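Local coordinates for sulfoquinovosidase (Escherichia coli, PDB 5AEG), which hydrolyses sulfoquinovosyl diacylglycerides and simpler sulfoquinovosides, releasing sulfoquinovose for use as a source of carbon and sulfur, at residues Gln473-Leu483 with Met514-Trp524. Numbering follows the deposited sequence.
With CA (calcium ion), chain D.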
loop_
_atom_site.group_PDB
_atom_site.type_symbol
_atom_site.label_atom_id
_atom_site.label_comp_id
_atom_site.label_asym_id
_atom_site.label_seq_id
_atom_site.Cartn_x
_atom_site.Cartn_y
_atom_site.Cartn_z
ATOM N N GLN A 473 -11.022 -4.649 -1.871
ATOM C CA GLN A 473 -11.169 -5.919 -2.536
ATOM C C GLN A 473 -12.666 -6.140 -2.859
ATOM O O GLN A 473 -13.533 -5.646 -2.165
ATOM C CB GLN A 473 -10.758 -7.122 -1.600
ATOM C CG GLN A 473 -9.250 -7.298 -1.595
ATOM C CD GLN A 473 -8.577 -6.232 -0.792
ATOM O OE1 GLN A 473 -8.807 -6.129 0.407
ATOM N NE2 GLN A 473 -7.763 -5.394 -1.442
ATOM N N ASN A 474 -12.919 -6.862 -3.917
ATOM C CA ASN A 474 -14.234 -7.397 -4.136
ATOM C C ASN A 474 -14.620 -8.327 -2.984
ATOM O O ASN A 474 -13.756 -9.014 -2.425
ATOM C CB ASN A 474 -14.288 -8.191 -5.424
ATOM C CG ASN A 474 -14.206 -7.294 -6.719
ATOM O OD1 ASN A 474 -14.283 -6.071 -6.669
ATOM N ND2 ASN A 474 -13.994 -7.935 -7.853
ATOM N N VAL A 475 -15.925 -8.495 -2.786
ATOM C CA VAL A 475 -16.439 -9.560 -1.897
ATOM C C VAL A 475 -16.514 -10.871 -2.662
ATOM O O VAL A 475 -17.572 -11.496 -2.754
ATOM C CB VAL A 475 -17.775 -9.133 -1.229
ATOM C CG1 VAL A 475 -17.523 -7.956 -0.293
ATOM C CG2 VAL A 475 -18.914 -8.839 -2.206
ATOM N N ASP A 476 -15.376 -11.302 -3.232
ATOM C CA ASP A 476 -15.300 -12.477 -4.092
ATOM C C ASP A 476 -14.052 -13.213 -3.794
ATOM O O ASP A 476 -13.271 -12.819 -2.876
ATOM C CB ASP A 476 -15.547 -12.187 -5.602
ATOM C CG ASP A 476 -14.367 -11.539 -6.345
ATOM O OD1 ASP A 476 -13.176 -11.516 -5.867
ATOM O OD2 ASP A 476 -14.636 -11.058 -7.470
ATOM N N TRP A 477 -13.892 -14.318 -4.500
ATOM C CA TRP A 477 -12.756 -15.226 -4.353
ATOM C C TRP A 477 -11.771 -15.094 -5.516
ATOM O O TRP A 477 -10.944 -16.018 -5.783
ATOM C CB TRP A 477 -13.280 -16.679 -4.285
ATOM C CG TRP A 477 -14.337 -16.944 -3.188
ATOM C CD1 TRP A 477 -15.696 -16.857 -3.299
ATOM C CD2 TRP A 477 -14.078 -17.380 -1.826
ATOM N NE1 TRP A 477 -16.284 -17.182 -2.112
ATOM C CE2 TRP A 477 -15.333 -17.559 -1.206
ATOM C CE3 TRP A 477 -12.909 -17.701 -1.117
ATOM C CZ2 TRP A 477 -15.479 -18.020 0.127
ATOM C CZ3 TRP A 477 -13.032 -18.137 0.215
ATOM C CH2 TRP A 477 -14.329 -18.313 0.826
ATOM N N SER A 478 -11.798 -13.981 -6.226
ATOM C CA SER A 478 -10.899 -13.900 -7.435
ATOM C C SER A 478 -9.453 -13.801 -7.005
ATOM O O SER A 478 -9.132 -13.239 -5.911
ATOM C CB SER A 478 -11.274 -12.727 -8.318
ATOM O OG SER A 478 -11.175 -11.512 -7.613
ATOM N N LEU A 479 -8.558 -14.199 -7.887
ATOM C CA LEU A 479 -7.136 -13.990 -7.675
ATOM C C LEU A 479 -6.761 -12.525 -7.727
ATOM O O LEU A 479 -5.973 -12.053 -6.890
ATOM C CB LEU A 479 -6.331 -14.752 -8.729
ATOM C CG LEU A 479 -6.318 -16.262 -8.594
ATOM C CD1 LEU A 479 -5.467 -16.915 -9.693
ATOM C CD2 LEU A 479 -5.703 -16.590 -7.243
ATOM N N ASP A 480 -7.282 -11.749 -8.645
ATOM C CA ASP A 480 -6.804 -10.377 -8.857
ATOM C C ASP A 480 -7.504 -9.306 -8.023
ATOM O O ASP A 480 -6.985 -8.199 -7.908
ATOM C CB ASP A 480 -6.923 -10.000 -10.341
ATOM C CG ASP A 480 -6.061 -10.895 -11.216
ATOM O OD1 ASP A 480 -4.869 -10.705 -11.216
ATOM O OD2 ASP A 480 -6.595 -11.791 -11.864
ATOM N N ASP A 481 -8.658 -9.620 -7.446
ATOM C CA ASP A 481 -9.307 -8.663 -6.611
ATOM C C ASP A 481 -10.040 -9.205 -5.437
ATOM O O ASP A 481 -10.819 -8.512 -4.766
ATOM C CB ASP A 481 -10.193 -7.750 -7.500
ATOM C CG ASP A 481 -10.320 -6.312 -6.985
ATOM O OD1 ASP A 481 -9.723 -5.825 -5.980
ATOM O OD2 ASP A 481 -11.095 -5.529 -7.605
ATOM N N GLY A 482 -9.730 -10.439 -5.058
ATOM C CA GLY A 482 -10.437 -11.048 -3.916
ATOM C C GLY A 482 -9.491 -11.222 -2.760
ATOM O O GLY A 482 -8.427 -10.561 -2.655
ATOM N N LEU A 483 -9.866 -12.074 -1.832
ATOM C CA LEU A 483 -9.028 -12.372 -0.671
ATOM C C LEU A 483 -7.524 -12.596 -1.016
ATOM O O LEU A 483 -6.660 -12.044 -0.348
ATOM C CB LEU A 483 -9.616 -13.552 0.150
ATOM C CG LEU A 483 -9.041 -13.897 1.522
ATOM C CD1 LEU A 483 -10.101 -14.786 2.218
ATOM C CD2 LEU A 483 -7.755 -14.714 1.433
ATOM N N MET A 514 -22.171 -9.009 -6.864
ATOM C CA MET A 514 -21.280 -9.630 -5.910
ATOM C C MET A 514 -21.885 -9.348 -4.538
ATOM O O MET A 514 -22.274 -8.231 -4.258
ATOM C CB MET A 514 -19.879 -8.999 -5.982
ATOM C CG MET A 514 -19.137 -9.362 -7.201
ATOM S SD MET A 514 -17.450 -8.661 -7.287
ATOM C CE MET A 514 -17.697 -6.920 -7.066
ATOM N N LYS A 515 -21.962 -10.350 -3.668
ATOM C CA LYS A 515 -22.402 -10.169 -2.285
ATOM C C LYS A 515 -21.551 -11.096 -1.412
ATOM O O LYS A 515 -21.264 -12.231 -1.777
ATOM C CB LYS A 515 -23.842 -10.625 -2.194
ATOM C CG LYS A 515 -24.845 -9.919 -3.141
ATOM C CD LYS A 515 -26.243 -10.527 -2.853
ATOM C CE LYS A 515 -27.387 -9.660 -3.330
ATOM N NZ LYS A 515 -27.059 -8.979 -4.591
ATOM N N ARG A 516 -21.211 -10.638 -0.237
ATOM C CA ARG A 516 -20.305 -11.365 0.662
ATOM C C ARG A 516 -21.020 -12.511 1.346
ATOM O O ARG A 516 -21.985 -12.268 2.050
ATOM C CB ARG A 516 -19.817 -10.479 1.761
ATOM C CG ARG A 516 -18.658 -11.092 2.538
ATOM C CD ARG A 516 -18.426 -10.344 3.824
ATOM N NE ARG A 516 -17.879 -8.963 3.648
ATOM C CZ ARG A 516 -18.307 -7.902 4.242
ATOM N NH1 ARG A 516 -19.298 -7.966 5.156
ATOM N NH2 ARG A 516 -17.696 -6.754 4.040
ATOM N N SER A 517 -20.565 -13.719 1.097
ATOM C CA SER A 517 -21.115 -14.916 1.810
ATOM C C SER A 517 -20.559 -14.994 3.250
ATOM O O SER A 517 -19.496 -14.395 3.642
ATOM C CB SER A 517 -20.778 -16.171 1.010
ATOM O OG SER A 517 -19.386 -16.409 1.025
ATOM N N LYS A 518 -21.292 -15.753 4.051
ATOM C CA LYS A 518 -20.757 -16.170 5.331
ATOM C C LYS A 518 -19.425 -16.881 5.187
ATOM O O LYS A 518 -18.513 -16.590 5.968
ATOM C CB LYS A 518 -21.742 -17.126 5.996
ATOM C CG LYS A 518 -21.329 -17.649 7.367
ATOM C CD LYS A 518 -22.570 -18.340 7.968
ATOM C CE LYS A 518 -22.186 -19.308 9.082
ATOM N NZ LYS A 518 -23.465 -19.994 9.603
ATOM N N GLU A 519 -19.317 -17.794 4.251
ATOM C CA GLU A 519 -18.096 -18.537 4.054
ATOM C C GLU A 519 -16.915 -17.578 3.775
ATOM O O GLU A 519 -15.847 -17.751 4.354
ATOM C CB GLU A 519 -18.223 -19.543 2.929
ATOM C CG GLU A 519 -17.014 -20.423 2.727
ATOM C CD GLU A 519 -17.037 -21.207 1.460
ATOM O OE1 GLU A 519 -18.048 -21.200 0.806
ATOM O OE2 GLU A 519 -16.041 -21.903 1.139
ATOM N N LEU A 520 -17.111 -16.581 2.903
ATOM C CA LEU A 520 -16.019 -15.573 2.622
ATOM C C LEU A 520 -15.645 -14.792 3.877
ATOM O O LEU A 520 -14.462 -14.634 4.175
ATOM C CB LEU A 520 -16.407 -14.681 1.439
ATOM C CG LEU A 520 -15.309 -13.690 1.029
ATOM C CD1 LEU A 520 -14.073 -14.480 0.571
ATOM C CD2 LEU A 520 -15.851 -12.810 -0.124
ATOM N N LEU A 521 -16.633 -14.317 4.655
ATOM C CA LEU A 521 -16.354 -13.616 5.841
ATOM C C LEU A 521 -15.497 -14.453 6.800
ATOM O O LEU A 521 -14.561 -13.956 7.374
ATOM C CB LEU A 521 -17.641 -13.196 6.584
ATOM C CG LEU A 521 -17.471 -12.296 7.779
ATOM C CD1 LEU A 521 -16.886 -10.914 7.366
ATOM C CD2 LEU A 521 -18.810 -12.039 8.472
ATOM N N LEU A 522 -15.872 -15.701 7.020
ATOM C CA LEU A 522 -15.192 -16.570 7.979
ATOM C C LEU A 522 -13.799 -16.962 7.521
ATOM O O LEU A 522 -12.869 -16.927 8.332
ATOM C CB LEU A 522 -16.041 -17.827 8.290
ATOM C CG LEU A 522 -17.447 -17.527 8.848
ATOM C CD1 LEU A 522 -18.034 -18.778 9.468
ATOM C CD2 LEU A 522 -17.555 -16.418 9.830
ATOM N N ARG A 523 -13.626 -17.261 6.247
ATOM C CA ARG A 523 -12.283 -17.505 5.722
ATOM C C ARG A 523 -11.380 -16.235 5.816
ATOM O O ARG A 523 -10.182 -16.330 6.063
ATOM C CB ARG A 523 -12.378 -17.934 4.294
ATOM C CG ARG A 523 -12.783 -19.355 4.117
ATOM C CD ARG A 523 -11.777 -20.345 4.597
ATOM N NE ARG A 523 -12.106 -21.666 4.011
ATOM C CZ ARG A 523 -11.629 -22.838 4.447
ATOM N NH1 ARG A 523 -10.799 -22.861 5.454
ATOM N NH2 ARG A 523 -11.992 -23.979 3.843
ATOM N N TRP A 524 -11.972 -15.040 5.619
ATOM C CA TRP A 524 -11.211 -13.833 5.711
ATOM C C TRP A 524 -10.830 -13.541 7.143
ATOM O O TRP A 524 -9.724 -13.063 7.429
ATOM C CB TRP A 524 -11.961 -12.630 5.095
ATOM C CG TRP A 524 -11.104 -11.643 4.415
ATOM C CD1 TRP A 524 -10.070 -10.942 4.913
ATOM C CD2 TRP A 524 -11.318 -11.155 3.107
ATOM N NE1 TRP A 524 -9.575 -10.049 3.983
ATOM C CE2 TRP A 524 -10.308 -10.158 2.852
ATOM C CE3 TRP A 524 -12.247 -11.453 2.138
ATOM C CZ2 TRP A 524 -10.206 -9.482 1.663
ATOM C CZ3 TRP A 524 -12.137 -10.785 0.888
ATOM C CH2 TRP A 524 -11.113 -9.821 0.681
HETATM CA CA CA D . -10.529 -3.538 -6.097
HETATM O O HOH W 1 -12.850 -3.967 -5.743
HETATM O O HOH W 2 -19.024 -13.744 -1.448
HETATM O O HOH W 3 -19.341 -12.374 -4.659
HETATM O O HOH W 4 -18.954 -16.899 -1.670
#
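Leu-520 lays CD1 on one face of the Trp-477 indole, fastening a loop of the GH31 TIM-barrel domain, the one carrying calcium ligand Asp-481, to the N-terminal turns of helix 518-528. CD1 sits 3.5 Å from the six-membered ring centroid and only 2° off the ring normal, a CH-pi contact; chi2 of 62° splits the methyls, sending CD2 to the Val-475 carbonyl carbon at 3.3 Å. Val-475 itself is tightly packed, its CG2 3.5 Å from Arg-516 N. Another tight zone is Trp-524: Leu-483 CA makes a CH-pi contact, 3.9 Å from the centroid of its six-membered ring, with Leu-483 CG over the same face, while Gln-473 CB meets the edge at CH2 (3.6 Å), and Trp-524 NE1 hydrogen-bonds to Ser-503. Replacing the Trp-524 indole by alanine is likely to open a gap beside Leu-483 and Gln-473 and leave Ser-503 without its donor.

The looser side, where exposed Lys-515 turns its CB away from the loop, is bridged by water. Water 2 donates to Val-475 O and Lys-515 O and accepts from Ser-517 N, while water 3 adds a second bond to Val-475 O. Ser-517 OG caps the helix at Leu-520 N (3.0 Å, N-H...O angle 163°), and water 4, in the indole plane, joins that hydroxyl to Trp-477 NE1, 2.7 Å from the water oxygen.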